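Local atomic coordinates of beta-glucanase (Bacteroides thetaiotaomicron, PDB entry 6EUG), a protein that probably hydrolyses beta-1,3-galactosidic bonds of arabinogalactan, this chain being its family 43 glycoside hydrolase part, with glucoimidazole bound in a pocket. Residues W126-E130 with S212-L217; S230-L235 with G260-A264; F60-R64 with M109-V114; K122-L127 with A141-D147; H46-I50 with T322-P326. All coordinates share one frame; numbering follows the deposited sequence.

Contact 1 (W126-E130 with S212-L217). With GIM (glucoimidazole), chain B.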
# COMPACT_ATOMS: atom_id res chain seq x y z
N TRP A 126 -8.84 1.27 4.38
CA TRP A 126 -7.75 0.96 5.29
C TRP A 126 -6.61 1.92 4.98
O TRP A 126 -6.44 2.37 3.83
CB TRP A 126 -7.26 -0.51 5.12
CG TRP A 126 -8.20 -1.55 5.74
CD1 TRP A 126 -9.30 -2.10 5.17
CD2 TRP A 126 -8.07 -2.18 7.03
NE1 TRP A 126 -9.88 -3.01 6.01
CE2 TRP A 126 -9.12 -3.12 7.15
CE3 TRP A 126 -7.16 -2.06 8.08
CZ2 TRP A 126 -9.33 -3.89 8.30
CZ3 TRP A 126 -7.35 -2.84 9.22
CH2 TRP A 126 -8.43 -3.75 9.32
N LEU A 127 -5.84 2.26 6.01
CA LEU A 127 -4.70 3.17 5.84
C LEU A 127 -3.63 2.91 6.91
O LEU A 127 -3.92 2.30 7.93
CB LEU A 127 -5.18 4.62 5.85
CG LEU A 127 -5.86 5.05 7.16
CD1 LEU A 127 -5.42 6.45 7.53
CD2 LEU A 127 -7.38 4.98 7.10
N HIS A 128 -2.41 3.40 6.66
CA HIS A 128 -1.30 3.41 7.64
C HIS A 128 -1.48 4.61 8.56
O HIS A 128 -1.56 5.71 8.09
CB HIS A 128 0.02 3.50 6.84
CG HIS A 128 1.27 3.67 7.66
ND1 HIS A 128 2.46 4.07 7.09
CD2 HIS A 128 1.52 3.49 8.99
CE1 HIS A 128 3.38 4.16 8.04
NE2 HIS A 128 2.84 3.81 9.19
N LEU A 129 -1.58 4.34 9.87
CA LEU A 129 -1.71 5.36 10.90
C LEU A 129 -0.51 5.35 11.86
O LEU A 129 -0.09 4.28 12.31
CB LEU A 129 -2.99 5.12 11.74
CG LEU A 129 -3.26 6.11 12.90
CD1 LEU A 129 -3.55 7.52 12.39
CD2 LEU A 129 -4.43 5.62 13.73
N GLU A 130 0.03 6.54 12.17
CA GLU A 130 0.92 6.73 13.30
C GLU A 130 0.30 7.81 14.21
O GLU A 130 -0.13 8.89 13.75
CB GLU A 130 2.33 7.16 12.86
CG GLU A 130 3.03 6.22 11.86
CD GLU A 130 3.53 4.90 12.42
OE1 GLU A 130 3.59 4.74 13.66
OE2 GLU A 130 3.93 4.01 11.60
N SER A 212 2.52 -2.73 11.09
CA SER A 212 2.01 -2.42 9.73
C SER A 212 2.34 -1.00 9.38
O SER A 212 1.87 -0.10 10.07
CB SER A 212 0.46 -2.63 9.69
OG SER A 212 -0.07 -2.46 8.37
N ARG A 213 3.18 -0.81 8.34
CA ARG A 213 3.49 0.51 7.82
C ARG A 213 2.97 0.65 6.37
O ARG A 213 1.74 0.71 6.20
CB ARG A 213 4.98 0.90 8.05
CG ARG A 213 5.35 1.00 9.52
CD ARG A 213 6.43 2.06 9.73
NE ARG A 213 6.94 2.18 11.11
CZ ARG A 213 8.02 1.56 11.58
NH1 ARG A 213 8.70 0.68 10.83
NH2 ARG A 213 8.41 1.78 12.84
N ASP A 214 3.83 0.66 5.35
CA ASP A 214 3.34 0.70 3.97
C ASP A 214 2.40 -0.52 3.75
O ASP A 214 2.66 -1.63 4.28
CB ASP A 214 4.46 0.62 2.93
CG ASP A 214 5.29 1.89 2.81
OD1 ASP A 214 5.07 2.91 3.51
OD2 ASP A 214 6.18 1.87 1.93
N MET A 215 1.29 -0.28 3.05
CA MET A 215 0.23 -1.29 2.86
C MET A 215 -0.61 -1.12 1.61
O MET A 215 -0.65 -0.06 0.98
CB MET A 215 -0.71 -1.30 4.10
CG MET A 215 -1.37 0.03 4.45
SD MET A 215 -3.09 -0.01 5.02
CE MET A 215 -3.89 -0.32 3.44
N THR A 216 -1.32 -2.22 1.25
CA THR A 216 -2.36 -2.18 0.28
C THR A 216 -3.43 -3.22 0.60
O THR A 216 -3.36 -3.92 1.63
CB THR A 216 -1.81 -2.29 -1.14
OG1 THR A 216 -2.82 -1.90 -2.09
CG2 THR A 216 -1.29 -3.71 -1.47
N LEU A 217 -4.44 -3.24 -0.26
CA LEU A 217 -5.60 -4.17 -0.19
C LEU A 217 -5.82 -4.86 -1.51
O LEU A 217 -5.55 -4.26 -2.57
CB LEU A 217 -6.90 -3.43 0.18
CG LEU A 217 -6.96 -2.67 1.51
CD1 LEU A 217 -8.25 -1.82 1.64
CD2 LEU A 217 -6.83 -3.60 2.71
C1 GIM B . 8.55 5.56 3.06
C2 GIM B . 7.17 5.18 2.68
N10 GIM B . 8.93 6.75 3.57
C3 GIM B . 6.30 6.44 2.56
C4 GIM B . 6.57 7.37 3.78
C5 GIM B . 8.01 7.91 3.73
C6 GIM B . 8.38 8.75 4.96
C7 GIM B . 10.70 5.43 3.47
C8 GIM B . 10.27 6.69 3.81
N1 GIM B . 9.63 4.74 3.01
O3 GIM B . 4.90 6.09 2.55
O2 GIM B . 7.25 4.30 1.52
O4 GIM B . 6.33 6.73 5.06
O6 GIM B . 8.46 7.92 6.12
O HOH W 1 3.05 4.45 4.39
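In the family 43 five-bladed propeller, His128 of one blade packs on Arg213 at the entry to the inner strand of the next blade, beside the glucoimidazole pocket. Arg213 CA lies 3.6 Å from the centroid of the His128 ring and only 6° off its normal, a CH-pi contact over the face. In the ring plane, His128 NE2 gives an almost straight hydrogen bond to Glu130 OE2 (2.7 Å, 168° at the hydrogen), which it meets on the anti side. That same OE2 faces the edge of the Arg213 guanidinium in a long salt bridge, 3.6 Å from NE; Arg213 NH2 is held by Tyr136 O. At the other ring nitrogen, His128 ND1 reaches a water at 2.8 Å. This water donates to Asp214 OD1 (2.7 Å) and touches O3 of the ligand, while ligand O2 donates to Asp214 OD2 (2.7 Å). Farther along, the bent Met215 side chain brings SD to 3.5 Å from Leu127 C, and Leu217 CD1 packs against Trp126 CD1. With a face covered and both nitrogens engaged, the imidazole's rotation is fixed, and it acts as a second-shell link, through the water, to the Asp214 carboxylate that holds the ligand.

Contact 2 (S230-L235 with G260-A264)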
# COMPACT_ATOMS: atom_id res chain seq x y z
N SER A 230 4.05 -3.98 5.02
CA SER A 230 5.42 -4.07 5.49
C SER A 230 5.40 -4.17 7.03
O SER A 230 4.81 -3.34 7.72
CB SER A 230 6.24 -2.86 5.01
OG SER A 230 6.23 -2.75 3.59
N SER A 231 6.03 -5.21 7.56
CA SER A 231 5.98 -5.58 9.00
C SER A 231 7.39 -5.81 9.59
O SER A 231 8.39 -5.65 8.89
CB SER A 231 5.15 -6.87 9.16
OG SER A 231 4.73 -7.10 10.51
N GLU A 232 7.48 -6.17 10.88
CA GLU A 232 8.76 -6.52 11.49
C GLU A 232 9.84 -5.42 11.26
O GLU A 232 10.92 -5.66 10.69
CB GLU A 232 9.22 -7.90 10.94
CG GLU A 232 8.20 -9.02 11.07
CD GLU A 232 8.60 -10.36 10.45
OE1 GLU A 232 9.84 -10.69 10.35
OE2 GLU A 232 7.66 -11.11 10.00
N ASP A 233 9.55 -4.20 11.70
CA ASP A 233 10.46 -3.04 11.54
C ASP A 233 10.76 -2.79 10.04
O ASP A 233 11.90 -2.46 9.67
CB ASP A 233 11.77 -3.17 12.37
CG ASP A 233 11.58 -2.95 13.89
OD1 ASP A 233 10.51 -2.61 14.37
OD2 ASP A 233 12.51 -3.16 14.67
N ASN A 234 9.72 -3.00 9.19
CA ASN A 234 9.78 -2.87 7.72
C ASN A 234 10.57 -4.00 7.01
O ASN A 234 10.68 -3.99 5.78
CB ASN A 234 10.35 -1.49 7.27
CG ASN A 234 9.47 -0.30 7.62
OD1 ASN A 234 8.32 -0.44 8.04
ND2 ASN A 234 10.03 0.89 7.49
N LEU A 235 11.10 -4.96 7.75
CA LEU A 235 12.01 -5.96 7.17
C LEU A 235 11.31 -7.07 6.34
O LEU A 235 11.95 -7.70 5.51
CB LEU A 235 12.87 -6.61 8.26
CG LEU A 235 13.84 -5.67 9.00
CD1 LEU A 235 14.29 -6.19 10.35
CD2 LEU A 235 15.04 -5.37 8.14
N GLY A 260 14.08 -8.84 3.49
CA GLY A 260 14.15 -8.25 2.14
C GLY A 260 13.88 -6.75 1.99
O GLY A 260 14.17 -6.16 0.92
N HIS A 261 13.29 -6.13 3.02
CA HIS A 261 13.02 -4.68 3.04
C HIS A 261 12.14 -4.23 1.83
O HIS A 261 12.37 -3.18 1.23
CB HIS A 261 14.37 -3.90 3.03
CG HIS A 261 14.67 -3.16 4.29
ND1 HIS A 261 15.96 -2.76 4.61
CD2 HIS A 261 13.87 -2.68 5.27
CE1 HIS A 261 15.93 -2.10 5.75
NE2 HIS A 261 14.67 -2.02 6.16
N ASN A 262 11.15 -5.04 1.48
CA ASN A 262 10.17 -4.66 0.46
C ASN A 262 9.11 -3.71 1.06
O ASN A 262 8.61 -3.94 2.16
CB ASN A 262 9.46 -5.91 -0.09
CG ASN A 262 10.39 -6.76 -0.96
OD1 ASN A 262 10.66 -6.43 -2.16
ND2 ASN A 262 10.89 -7.85 -0.37
N GLU A 263 8.77 -2.70 0.25
CA GLU A 263 7.91 -1.58 0.67
C GLU A 263 6.92 -1.20 -0.43
O GLU A 263 6.94 -1.79 -1.50
CB GLU A 263 8.80 -0.37 1.04
CG GLU A 263 10.03 -0.68 1.90
CD GLU A 263 9.77 -1.39 3.23
OE1 GLU A 263 8.71 -1.22 3.87
OE2 GLU A 263 10.66 -2.15 3.67
N ALA A 264 6.01 -0.25 -0.15
CA ALA A 264 5.14 0.29 -1.20
C ALA A 264 4.48 -0.77 -2.12
O ALA A 264 4.53 -0.64 -3.35
CB ALA A 264 5.91 1.30 -2.03
O HOH W 2 13.93 -1.03 8.75
O HOH W 3 9.33 -5.88 3.99
O HOH W 4 6.88 0.61 5.30
O HOH W 5 10.29 -8.07 2.48
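Leu235 and His261, the two residues with most surface buried here, meet by side chain and by backbone. Leu235 CD2 sits over one face of the His261 imidazole, displaced toward its rim, at 4.1 Å from the ring centroid and 16° off the normal; this is a CH-pi contact. The backbones join beside it: His261 N donates to Leu235 O at 3.2 Å with a nearly straight 167° angle at the hydrogen, although the N-H comes from above the carbonyl plane, 50° out of it, and not along a lone pair. At its edge the ring is held by water, which lies in the ring plane 2.9 Å from His261 NE2 and donates to Asp233 O at 2.6 Å. His261 CD2 also comes to 3.5 Å from Asn234 O, near the ring plane. Asn234 and Glu263 come next, with equal shares. Asn234 lies within the type I' turn from Glu232 to Leu235, which is closed by Leu235 N bonding back to Glu232 O, and its OD1 accepts from Arg213 NH1. Glu263 is modelled in two conformers, so the packing of Asn234 CB on its carboxylate is doubtful, as is a water link from Glu263 OE1 to Asn234 OD1, weak at the amide. The turn follows strand 225-231, and the 260-264 loop leads from strand 252-256 of that blade into strand 265-270 of the next. Helices 190-197 and 200-205 lie against Leu235, through Trp192, Ile196 and Phe201.

Contact 3 (F60-R64 with M109-V114). With GIM (glucoimidazole), chain B.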
# COMPACT_ATOMS: atom_id res chain seq x y z
N PHE A 60 -8.48 8.01 -4.26
CA PHE A 60 -8.18 8.41 -2.88
C PHE A 60 -6.68 8.54 -2.67
O PHE A 60 -5.91 7.70 -3.17
CB PHE A 60 -8.74 7.39 -1.89
CG PHE A 60 -10.20 7.06 -2.10
CD1 PHE A 60 -10.60 6.06 -3.02
CD2 PHE A 60 -11.20 7.81 -1.45
CE1 PHE A 60 -11.95 5.79 -3.24
CE2 PHE A 60 -12.55 7.53 -1.66
CZ PHE A 60 -12.92 6.53 -2.56
N GLY A 61 -6.25 9.55 -1.88
CA GLY A 61 -4.83 9.67 -1.55
C GLY A 61 -4.58 10.63 -0.39
O GLY A 61 -5.52 11.29 0.13
N GLU A 62 -3.30 10.73 -0.01
CA GLU A 62 -2.83 11.64 1.07
C GLU A 62 -2.94 13.09 0.62
O GLU A 62 -2.51 13.44 -0.51
CB GLU A 62 -1.37 11.36 1.36
CG GLU A 62 -1.03 9.93 1.73
CD GLU A 62 0.40 9.53 1.43
OE1 GLU A 62 0.73 8.35 1.68
OE2 GLU A 62 1.21 10.40 0.97
N HIS A 63 -3.56 13.94 1.45
CA HIS A 63 -3.47 15.38 1.29
C HIS A 63 -2.15 15.83 1.96
O HIS A 63 -2.00 15.73 3.17
CB HIS A 63 -4.70 16.07 1.91
CG HIS A 63 -4.72 17.54 1.75
ND1 HIS A 63 -3.80 18.37 2.36
CD2 HIS A 63 -5.61 18.35 1.12
CE1 HIS A 63 -4.11 19.63 2.08
NE2 HIS A 63 -5.18 19.64 1.31
N ARG A 64 -1.18 16.24 1.14
CA ARG A 64 0.13 16.63 1.63
C ARG A 64 0.26 18.15 1.69
O ARG A 64 -0.28 18.85 0.83
CB ARG A 64 1.27 16.05 0.77
CG ARG A 64 1.48 14.53 0.87
CD ARG A 64 2.05 14.09 2.21
NE ARG A 64 2.36 12.67 2.21
CZ ARG A 64 3.20 12.06 3.04
NH1 ARG A 64 3.41 10.75 2.93
NH2 ARG A 64 3.87 12.75 3.97
N MET A 109 -1.29 9.93 8.41
CA MET A 109 -2.22 9.10 7.65
C MET A 109 -1.61 8.91 6.26
O MET A 109 -1.50 9.89 5.50
CB MET A 109 -3.56 9.83 7.56
CG MET A 109 -4.27 9.99 8.90
SD MET A 109 -5.73 11.00 8.64
CE MET A 109 -7.02 10.09 9.46
N GLU A 110 -1.21 7.67 5.94
CA GLU A 110 -0.53 7.33 4.67
C GLU A 110 -1.12 6.12 3.92
O GLU A 110 -1.74 5.23 4.52
CB GLU A 110 0.98 7.09 4.88
CG GLU A 110 1.72 8.36 5.30
CD GLU A 110 3.21 8.19 5.56
OE1 GLU A 110 3.75 7.05 5.48
OE2 GLU A 110 3.85 9.23 5.91
N ARG A 111 -0.95 6.17 2.61
CA ARG A 111 -1.23 5.05 1.72
C ARG A 111 -2.64 4.48 1.85
O ARG A 111 -2.83 3.27 1.88
CB ARG A 111 -0.11 3.99 1.83
CG ARG A 111 1.25 4.48 1.34
CD ARG A 111 2.33 3.39 1.21
NE ARG A 111 3.60 4.01 0.80
CZ ARG A 111 3.93 4.36 -0.45
NH1 ARG A 111 3.16 4.07 -1.48
NH2 ARG A 111 5.10 4.96 -0.70
N PRO A 112 -3.66 5.37 1.81
CA PRO A 112 -5.02 4.85 1.89
C PRO A 112 -5.43 3.98 0.71
O PRO A 112 -4.99 4.21 -0.43
CB PRO A 112 -5.87 6.14 1.86
CG PRO A 112 -5.05 7.06 0.99
CD PRO A 112 -3.62 6.78 1.41
N LYS A 113 -6.32 3.03 0.97
CA LYS A 113 -6.94 2.19 -0.06
C LYS A 113 -8.39 1.96 0.30
O LYS A 113 -8.73 1.82 1.47
CB LYS A 113 -6.22 0.84 -0.22
CG LYS A 113 -4.69 0.94 -0.42
CD LYS A 113 -4.35 1.46 -1.81
CE LYS A 113 -2.86 1.71 -1.97
NZ LYS A 113 -2.38 2.87 -1.12
N VAL A 114 -9.24 1.90 -0.72
CA VAL A 114 -10.68 1.64 -0.56
C VAL A 114 -11.11 0.45 -1.40
O VAL A 114 -10.76 0.39 -2.61
CB VAL A 114 -11.55 2.90 -0.92
CG1 VAL A 114 -13.02 2.65 -0.70
CG2 VAL A 114 -11.12 4.10 -0.08
C1 GIM B . 8.55 5.56 3.06
C2 GIM B . 7.17 5.18 2.68
N10 GIM B . 8.93 6.75 3.57
C3 GIM B . 6.30 6.44 2.56
C4 GIM B . 6.57 7.37 3.78
C5 GIM B . 8.01 7.91 3.73
C6 GIM B . 8.38 8.75 4.96
C7 GIM B . 10.70 5.43 3.47
C8 GIM B . 10.27 6.69 3.81
N1 GIM B . 9.63 4.74 3.01
O3 GIM B . 4.90 6.09 2.55
O2 GIM B . 7.25 4.30 1.52
O4 GIM B . 6.33 6.73 5.06
O6 GIM B . 8.46 7.92 6.12
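Glu110 touches segment 60-64 along its length before its tip enters the glucoimidazole pocket. Its CB lies 3.4 Å from Glu62 OE1, and Glu110 CG is equally near that oxygen and Arg64 NH1, both on the same side of it. Extended beyond CG (chi2 178°), the chain carries CD up to the ligand, where the two carboxylate oxygens part company. Glu110 OE1 accepts from ligand O4 at 2.6 Å and, at greater length, from O3. Glu110 OE2 faces Arg64 NH1 at 3.4 Å, a weak hydrogen bond within a salt bridge whose guanidinium and carboxylate planes are 37° apart; Tyr136 OH is a further partner of OE2. These groups bridge neighbouring blades of the five-bladed propeller: strand 56-62 of the first blade runs antiparallel to the inner strand 108-117 of the second, the local axes 6.0 Å apart. Glu62 is a second-shell residue that holds Arg64 and the backbone of Arg111. Its OE1 uses the anti lone pair to accept from Arg111 N at 2.9 Å, and its OE2 is gripped side-on by Arg64, NE at 2.8 Å and NH1 at 3.0 Å, both from the same face of the carboxylate. Glu62 OE2 lies in the guanidinium plane of Arg64, whose NH1 also makes the weak bond to Glu110. Arg111 extends its side chain to the ligand, where NH2 donates to O2. Toward the other end of the strands Pro112 CG rests on Gly61 CA, and Val114 CG2 stands over the centre of the Phe60 ring, 3.5 Å from its centroid.

Contact 4 (K122-L127 with A141-D147)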
# COMPACT_ATOMS: atom_id res chain seq x y z
N LYS A 122 -21.11 -1.85 1.68
CA LYS A 122 -20.34 -0.71 2.24
C LYS A 122 -18.99 -0.50 1.54
O LYS A 122 -18.38 -1.47 1.05
CB LYS A 122 -20.06 -0.95 3.72
CG LYS A 122 -21.26 -1.29 4.59
CD LYS A 122 -22.25 -0.14 4.63
CE LYS A 122 -23.30 -0.37 5.72
NZ LYS A 122 -24.44 0.57 5.55
N PHE A 123 -18.49 0.74 1.60
CA PHE A 123 -17.11 1.05 1.20
C PHE A 123 -16.19 1.07 2.41
O PHE A 123 -16.47 1.74 3.40
CB PHE A 123 -17.06 2.40 0.49
CG PHE A 123 -17.86 2.41 -0.79
CD1 PHE A 123 -19.23 2.67 -0.75
CD2 PHE A 123 -17.25 2.12 -2.01
CE1 PHE A 123 -19.98 2.66 -1.93
CE2 PHE A 123 -18.01 2.11 -3.19
CZ PHE A 123 -19.36 2.39 -3.14
N VAL A 124 -15.08 0.32 2.32
CA VAL A 124 -14.18 0.13 3.45
C VAL A 124 -12.79 0.68 3.08
O VAL A 124 -12.17 0.22 2.10
CB VAL A 124 -14.08 -1.37 3.81
CG1 VAL A 124 -13.18 -1.55 5.03
CG2 VAL A 124 -15.49 -1.95 4.05
N MET A 125 -12.33 1.66 3.87
CA MET A 125 -10.98 2.27 3.76
C MET A 125 -10.03 1.72 4.82
O MET A 125 -10.36 1.70 6.02
CB MET A 125 -11.07 3.79 3.92
CG MET A 125 -9.78 4.55 3.58
SD MET A 125 -9.88 6.32 3.94
CE MET A 125 -10.87 6.92 2.55
N TRP A 126 -8.84 1.27 4.38
CA TRP A 126 -7.75 0.96 5.29
C TRP A 126 -6.61 1.92 4.98
O TRP A 126 -6.44 2.37 3.83
CB TRP A 126 -7.26 -0.51 5.12
CG TRP A 126 -8.20 -1.55 5.74
CD1 TRP A 126 -9.30 -2.10 5.17
CD2 TRP A 126 -8.07 -2.18 7.03
NE1 TRP A 126 -9.88 -3.01 6.01
CE2 TRP A 126 -9.12 -3.12 7.15
CE3 TRP A 126 -7.16 -2.06 8.08
CZ2 TRP A 126 -9.33 -3.89 8.30
CZ3 TRP A 126 -7.35 -2.84 9.22
CH2 TRP A 126 -8.43 -3.75 9.32
N LEU A 127 -5.84 2.26 6.01
CA LEU A 127 -4.70 3.17 5.84
C LEU A 127 -3.63 2.91 6.91
O LEU A 127 -3.92 2.30 7.93
CB LEU A 127 -5.18 4.62 5.85
CG LEU A 127 -5.86 5.05 7.16
CD1 LEU A 127 -5.42 6.45 7.53
CD2 LEU A 127 -7.38 4.98 7.10
N ALA A 141 -2.36 -0.14 11.42
CA ALA A 141 -3.35 -0.01 10.36
C ALA A 141 -4.64 0.48 10.98
O ALA A 141 -5.01 0.06 12.07
CB ALA A 141 -3.58 -1.32 9.63
N ALA A 142 -5.32 1.35 10.26
CA ALA A 142 -6.66 1.85 10.66
C ALA A 142 -7.74 1.51 9.64
O ALA A 142 -7.44 1.43 8.45
CB ALA A 142 -6.60 3.35 10.86
N VAL A 143 -9.00 1.41 10.09
CA VAL A 143 -10.12 1.08 9.22
C VAL A 143 -11.29 2.06 9.47
O VAL A 143 -11.56 2.48 10.60
CB VAL A 143 -10.55 -0.40 9.36
CG1 VAL A 143 -11.16 -0.71 10.70
CG2 VAL A 143 -11.54 -0.81 8.27
N ALA A 144 -11.92 2.46 8.36
CA ALA A 144 -13.07 3.36 8.35
C ALA A 144 -14.10 2.91 7.28
O ALA A 144 -13.75 2.16 6.38
CB ALA A 144 -12.59 4.79 8.10
N VAL A 145 -15.38 3.37 7.40
CA VAL A 145 -16.48 2.84 6.57
C VAL A 145 -17.39 3.99 6.07
O VAL A 145 -17.54 4.99 6.77
CB VAL A 145 -17.27 1.76 7.35
CG1 VAL A 145 -18.09 2.34 8.50
CG2 VAL A 145 -18.17 0.94 6.41
N SER A 146 -17.92 3.85 4.85
CA SER A 146 -18.88 4.78 4.26
C SER A 146 -19.99 4.04 3.47
O SER A 146 -19.74 2.99 2.90
CB SER A 146 -18.16 5.71 3.28
OG SER A 146 -19.02 6.70 2.75
N ASP A 147 -21.19 4.65 3.43
CA ASP A 147 -22.26 4.22 2.55
C ASP A 147 -22.07 4.69 1.07
O ASP A 147 -22.65 4.10 0.13
CB ASP A 147 -23.62 4.75 3.07
CG ASP A 147 -24.08 4.10 4.36
OD1 ASP A 147 -23.43 3.21 4.92
OD2 ASP A 147 -25.16 4.51 4.83
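Met125 O is met by two groups of the facing strand: Ala144 N donates to it at 2.9 Å, and Val143 CA approaches at 3.3 Å in a CA-H...O contact. The two segments are the paired strands of an antiparallel beta hairpin, 122-130 with 140-146, which forms the second and third strands of a propeller blade. Register is set by three hydrogen-bonded pairs, Phe123 with Ser146, Met125 with Ala144 and Leu127 with Ala142, each closed by two N-H...O bonds. Between them, Val124 with Val145 and Trp126 with Val143 are non-hydrogen-bonded pairs. On the face carrying these residues, Val143 lies alongside the Trp126 indole. Val143 CB stands 3.6 Å from the centroid of the Trp126 six-membered ring, 6° off the normal, and Val143 CG2 is 3.5 Å from Trp126 CE2. With Val143 CG2 anti to the backbone N (CG1 at chi1 68°), this methyl is carried over the ring and also reaches Val124 CG1 at 3.7 Å. Ala141 CB comes instead to the indole edge. The indole is anchored by NE1 to Tyr246 O. The other face holds Leu127 against Ala142, while Met125 and Ala144 meet Leu93 of the preceding blade. Phe123 there turns its ring edge to Ser146 O and Asp147 O. At the open end of the hairpin Lys122 and Asp147 lie side by side, and Lys122 NZ donates to Asp147 OD1 at 2.9 Å from above the carboxylate plane, 43° out of it.

Contact 5 (H46-I50 with T322-P326)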
# COMPACT_ATOMS: atom_id res chain seq x y z
N HIS A 46 -1.66 11.69 -2.94
CA HIS A 46 -0.37 10.95 -3.00
C HIS A 46 -0.49 9.56 -2.29
O HIS A 46 -1.34 9.36 -1.42
CB HIS A 46 0.76 11.85 -2.40
CG HIS A 46 0.76 13.25 -2.93
ND1 HIS A 46 1.43 13.64 -4.08
CD2 HIS A 46 0.06 14.34 -2.52
CE1 HIS A 46 1.17 14.91 -4.33
NE2 HIS A 46 0.32 15.35 -3.42
N GLY A 47 0.37 8.61 -2.65
CA GLY A 47 0.28 7.26 -2.10
C GLY A 47 -1.09 6.62 -2.32
O GLY A 47 -1.59 5.88 -1.47
N GLY A 48 -1.68 6.90 -3.48
CA GLY A 48 -3.11 6.65 -3.68
C GLY A 48 -3.49 5.30 -4.28
O GLY A 48 -2.67 4.38 -4.41
N GLY A 49 -4.76 5.18 -4.56
CA GLY A 49 -5.35 4.06 -5.30
C GLY A 49 -6.73 4.42 -5.81
O GLY A 49 -7.27 5.46 -5.41
N ILE A 50 -7.31 3.56 -6.68
CA ILE A 50 -8.52 3.89 -7.43
C ILE A 50 -9.52 2.73 -7.36
O ILE A 50 -9.14 1.55 -7.35
CB ILE A 50 -8.16 4.27 -8.90
CG1 ILE A 50 -7.40 5.62 -8.93
CG2 ILE A 50 -9.41 4.32 -9.78
CD1 ILE A 50 -6.90 6.05 -10.30
N THR A 322 2.66 2.75 -6.12
CA THR A 322 1.48 2.92 -5.22
C THR A 322 0.27 2.03 -5.48
O THR A 322 -0.42 1.68 -4.53
CB THR A 322 1.07 4.39 -5.01
OG1 THR A 322 0.13 4.51 -3.91
CG2 THR A 322 0.49 5.04 -6.27
N TYR A 323 -0.02 1.69 -6.75
CA TYR A 323 -1.25 0.95 -7.06
C TYR A 323 -1.18 0.37 -8.48
O TYR A 323 -0.52 0.95 -9.36
CB TYR A 323 -2.51 1.90 -6.95
CG TYR A 323 -3.84 1.13 -6.90
CD1 TYR A 323 -4.21 0.43 -5.75
CD2 TYR A 323 -4.71 1.13 -7.99
CE1 TYR A 323 -5.38 -0.33 -5.71
CE2 TYR A 323 -5.89 0.39 -7.96
CZ TYR A 323 -6.23 -0.32 -6.81
OH TYR A 323 -7.39 -1.06 -6.77
N ILE A 324 -1.91 -0.72 -8.70
CA ILE A 324 -2.12 -1.25 -10.04
C ILE A 324 -3.63 -1.29 -10.31
O ILE A 324 -4.38 -2.02 -9.64
CB ILE A 324 -1.37 -2.59 -10.29
CG1 ILE A 324 0.16 -2.29 -10.35
CG2 ILE A 324 -1.77 -3.15 -11.67
CD1 ILE A 324 1.06 -3.46 -10.13
N LEU A 325 -4.05 -0.47 -11.29
CA LEU A 325 -5.49 -0.34 -11.68
C LEU A 325 -5.83 -1.33 -12.78
O LEU A 325 -5.28 -1.21 -13.89
CB LEU A 325 -5.77 1.07 -12.22
CG LEU A 325 -7.17 1.41 -12.76
CD1 LEU A 325 -8.25 1.24 -11.70
CD2 LEU A 325 -7.15 2.80 -13.37
N PRO A 326 -6.76 -2.27 -12.51
CA PRO A 326 -7.27 -3.09 -13.62
C PRO A 326 -8.38 -2.38 -14.41
O PRO A 326 -9.18 -1.64 -13.80
CB PRO A 326 -7.85 -4.33 -12.91
CG PRO A 326 -7.56 -4.16 -11.44
CD PRO A 326 -7.32 -2.70 -11.21
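Thr322 OG1 donates to Gly48 O at 2.8 Å, in the carbonyl plane and on a lone pair. The bond joins the inner strands of the last and first propeller blades, 320-327 and 48-53, and so lies where the ring of blades closes; the local axes run nearly parallel, 14° apart and 5.8 Å at closest approach. Next to it the Tyr323 ring lies over the glycine backbone. Gly49 CA is 4.0 Å from the centroid of the Tyr323 ring, 24° off the normal and offset toward the rim, and Ile50 N lies over the same face. Because Gly49 has no side chain, the ring comes down directly on the main chain, with Tyr323 CG 3.7 Å from Gly49 CA. What positions this first shell is a classic beta bulge: Thr322 and Tyr323 both face Met336 of strand 332-339, which brings both side chains toward segment 46-50. On the other side, Gly47 takes positive phi where the chain turns a corner, and its N is bonded to Asp338 OD1 of that same strand. Gly49 and Phe60 pair through their backbones, tying the glycines to strand 56-62. Beyond the ring, Ile50 CG2 meets Leu325 CD1 at 3.8 Å.

From the N terminus, contact 5 opens first, at 46-50, and closes last, at 322-326, so its loop encloses all the others and joins the first propeller blade to the last. Contact 3 opens at 60-64 and closes at 109-114, linking the first blade to the second. Contacts 4 and 1 then start from the same strand, 122-130: contact 4 closes a short hairpin within the second blade, whereas contact 1 runs on past the helical insertion to 212-217 and the third blade. After it, contact 2 closes from 230-235 to 260-264, at the passage to the fourth blade. Contacts 1 and 3 both touch glucoimidazole, and Asp214 of contact 1 bonds to Ser230 and Ala264 of contact 2.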